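Local coordinates for protein orotidine 5'-phosphate decarboxylase (Pyrococcus horikoshii, PDB 2CZ5) that probably catalyses the decarboxylation of orotidine 5'-phosphate to UMP, the last step of de novo UMP biosynthesis, and forms a homodimer, at residues Val3-Val8 / Met27-Trp32. Numbering follows the deposited sequence.
Sequences VLALDV and MIKVNW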
loop_
_atom_site.group_PDB
_atom_site.type_symbol
_atom_site.label_atom_id
_atom_site.label_comp_id
_atom_site.label_asym_id
_atom_site.label_seq_id
_atom_site.Cartn_x
_atom_site.Cartn_y
_atom_site.Cartn_z
ATOM N N VAL A 3 11.825 14.232 10.567
ATOM C CA VAL A 3 11.511 13.727 9.229
ATOM C C VAL A 3 10.172 14.382 8.830
ATOM O O VAL A 3 9.172 14.195 9.509
ATOM C CB VAL A 3 11.344 12.206 9.230
ATOM C CG1 VAL A 3 10.791 11.738 7.876
ATOM C CG2 VAL A 3 12.713 11.544 9.484
ATOM N N LEU A 4 10.168 15.156 7.749
ATOM C CA LEU A 4 8.940 15.851 7.292
ATOM C C LEU A 4 8.019 14.941 6.477
ATOM O O LEU A 4 8.382 14.489 5.387
ATOM C CB LEU A 4 9.309 17.076 6.450
ATOM C CG LEU A 4 8.142 17.853 5.800
ATOM C CD1 LEU A 4 7.269 18.448 6.887
ATOM C CD2 LEU A 4 8.680 18.959 4.886
ATOM N N ALA A 5 6.839 14.643 7.014
ATOM C CA ALA A 5 5.895 13.798 6.293
ATOM C C ALA A 5 5.131 14.790 5.417
ATOM O O ALA A 5 4.190 15.424 5.881
ATOM C CB ALA A 5 4.957 13.103 7.263
ATOM N N LEU A 6 5.566 14.930 4.165
ATOM C CA LEU A 6 4.953 15.881 3.229
ATOM C C LEU A 6 3.726 15.336 2.543
ATOM O O LEU A 6 3.742 15.073 1.332
ATOM C CB LEU A 6 5.956 16.291 2.155
ATOM C CG LEU A 6 6.484 17.722 2.159
ATOM C CD1 LEU A 6 7.247 17.914 0.863
ATOM C CD2 LEU A 6 5.350 18.753 2.292
ATOM N N ASP A 7 2.652 15.188 3.292
ATOM C CA ASP A 7 1.462 14.617 2.713
ATOM C C ASP A 7 0.485 15.628 2.150
ATOM O O ASP A 7 -0.560 15.896 2.746
ATOM C CB ASP A 7 0.782 13.702 3.732
ATOM C CG ASP A 7 1.722 12.598 4.227
ATOM O OD1 ASP A 7 2.500 12.058 3.399
ATOM O OD2 ASP A 7 1.668 12.276 5.427
ATOM N N VAL A 8 0.875 16.193 1.009
ATOM C CA VAL A 8 0.058 17.147 0.257
ATOM C C VAL A 8 0.064 16.602 -1.172
ATOM O O VAL A 8 0.907 15.768 -1.517
ATOM C CB VAL A 8 0.649 18.587 0.285
ATOM C CG1 VAL A 8 0.704 19.100 1.728
ATOM C CG2 VAL A 8 2.021 18.615 -0.358
ATOM N N MET A 27 15.253 14.625 6.939
ATOM C CA MET A 27 14.817 13.913 5.742
ATOM C C MET A 27 13.405 14.331 5.405
ATOM O O MET A 27 12.716 14.897 6.244
ATOM C CB MET A 27 14.802 12.402 5.982
ATOM C CG MET A 27 16.129 11.788 6.423
ATOM S SD MET A 27 15.992 9.999 6.310
ATOM C CE MET A 27 17.538 9.489 7.197
ATOM N N ILE A 28 12.983 14.027 4.183
ATOM C CA ILE A 28 11.617 14.323 3.743
ATOM C C ILE A 28 10.992 12.968 3.422
ATOM O O ILE A 28 11.604 12.151 2.736
ATOM C CB ILE A 28 11.596 15.180 2.478
ATOM C CG1 ILE A 28 12.193 16.561 2.766
ATOM C CG2 ILE A 28 10.151 15.305 1.969
ATOM C CD1 ILE A 28 12.521 17.345 1.503
ATOM N N LYS A 29 9.792 12.720 3.940
ATOM C CA LYS A 29 9.102 11.459 3.698
ATOM C C LYS A 29 7.932 11.707 2.746
ATOM O O LYS A 29 7.038 12.508 3.039
ATOM C CB LYS A 29 8.599 10.879 5.018
ATOM C CG LYS A 29 7.964 9.498 4.908
ATOM C CD LYS A 29 7.670 8.893 6.302
ATOM C CE LYS A 29 6.547 9.616 7.059
ATOM N NZ LYS A 29 5.209 9.482 6.388
ATOM N N VAL A 30 7.960 11.011 1.615
ATOM C CA VAL A 30 6.942 11.132 0.580
ATOM C C VAL A 30 6.066 9.880 0.632
ATOM O O VAL A 30 6.575 8.754 0.743
ATOM C CB VAL A 30 7.607 11.256 -0.833
ATOM C CG1 VAL A 30 6.538 11.362 -1.915
ATOM C CG2 VAL A 30 8.525 12.480 -0.875
ATOM N N ASN A 31 4.753 10.076 0.558
ATOM C CA ASN A 31 3.817 8.962 0.607
ATOM C C ASN A 31 3.025 8.994 -0.714
ATOM O O ASN A 31 3.285 9.829 -1.585
ATOM C CB ASN A 31 2.888 9.129 1.826
ATOM C CG ASN A 31 2.261 7.812 2.296
ATOM O OD1 ASN A 31 1.768 7.020 1.494
ATOM N ND2 ASN A 31 2.253 7.595 3.610
ATOM N N TRP A 32 2.076 8.085 -0.870
ATOM C CA TRP A 32 1.313 8.015 -2.109
ATOM C C TRP A 32 0.541 9.297 -2.474
ATOM O O TRP A 32 0.354 9.581 -3.651
ATOM C CB TRP A 32 0.368 6.798 -2.079
ATOM C CG TRP A 32 1.082 5.444 -2.014
ATOM C CD1 TRP A 32 1.016 4.540 -0.995
ATOM C CD2 TRP A 32 1.900 4.839 -3.031
ATOM N NE1 TRP A 32 1.735 3.408 -1.312
ATOM C CE2 TRP A 32 2.288 3.566 -2.555
ATOM C CE3 TRP A 32 2.343 5.252 -4.300
ATOM C CZ2 TRP A 32 3.098 2.699 -3.298
ATOM C CZ3 TRP A 32 3.152 4.385 -5.045
ATOM C CH2 TRP A 32 3.520 3.123 -4.535
HETATM O O HOH W 1 3.131 12.299 0.699
HETATM O O HOH W 2 2.596 9.605 5.545
HETATM O O HOH W 3 4.767 11.213 4.087
#
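Leu4 stands level with Ile28, and Ala5 with Lys29, on two parallel strands whose axes run 27° apart: Lys29 N donates to Leu4 O at 2.7 Å, a nearly straight bond (171° at the hydrogen). Leu4 N to Met27 O and Leu6 N to Lys29 O extend the pairing in both directions. Past the Leu6 N bond the two chains diverge, the CA separation growing from 4.7 Å between Ala5 and Lys29 to 6.5 Å between Asp7 and Asn31, and water fills in. Water 1 accepts from Asn31 N and lies 2.9 Å from Leu6 O, bridging the gap. Water 3 donates to Asp7 OD1 and Lys29 O and accepts from Lys29 NZ, so it links the carboxylate and the ammonium, whose Asp7 OD2 and Lys29 NZ are 4.6 Å apart and not in direct contact. Water 2 donates to Asp7 OD2 and accepts from Asn31 ND2.

On the face carrying Val3, Ala5 and Lys29, Val3 CG1 meets Lys29 CB at 3.7 Å, the two side chains crossing at about a right angle. The lysine leaves its strand with CG anti to the backbone N (chi1 -175°), then bends at its last two torsions, which brings CE and NZ over the methyl of Ala5. There NZ finds its main polar partner in a salt bridge with Asp57, and also hydrogen-bonds a bound citric acid, probably from the crystallisation liquor. On the face of Leu4 and Ile28, Ile28 CG2 comes within 4.1 Å of Leu6 CD1; the two side chains run alongside, pointing the same way, with helices 11-21 and 42-50 packed around them. Asn31 ND2 also hydrogen-bonds Asp62 of the second subunit, placing Asn31 at the dimer interface.

Strand 2-5, helix 11-21 and strand 27-31 form the first beta-alpha-beta unit of a TIM barrel, with Asp7 just past strand 2-5 and Lys29 reaching from within strand 27-31, both substrate-binding residues.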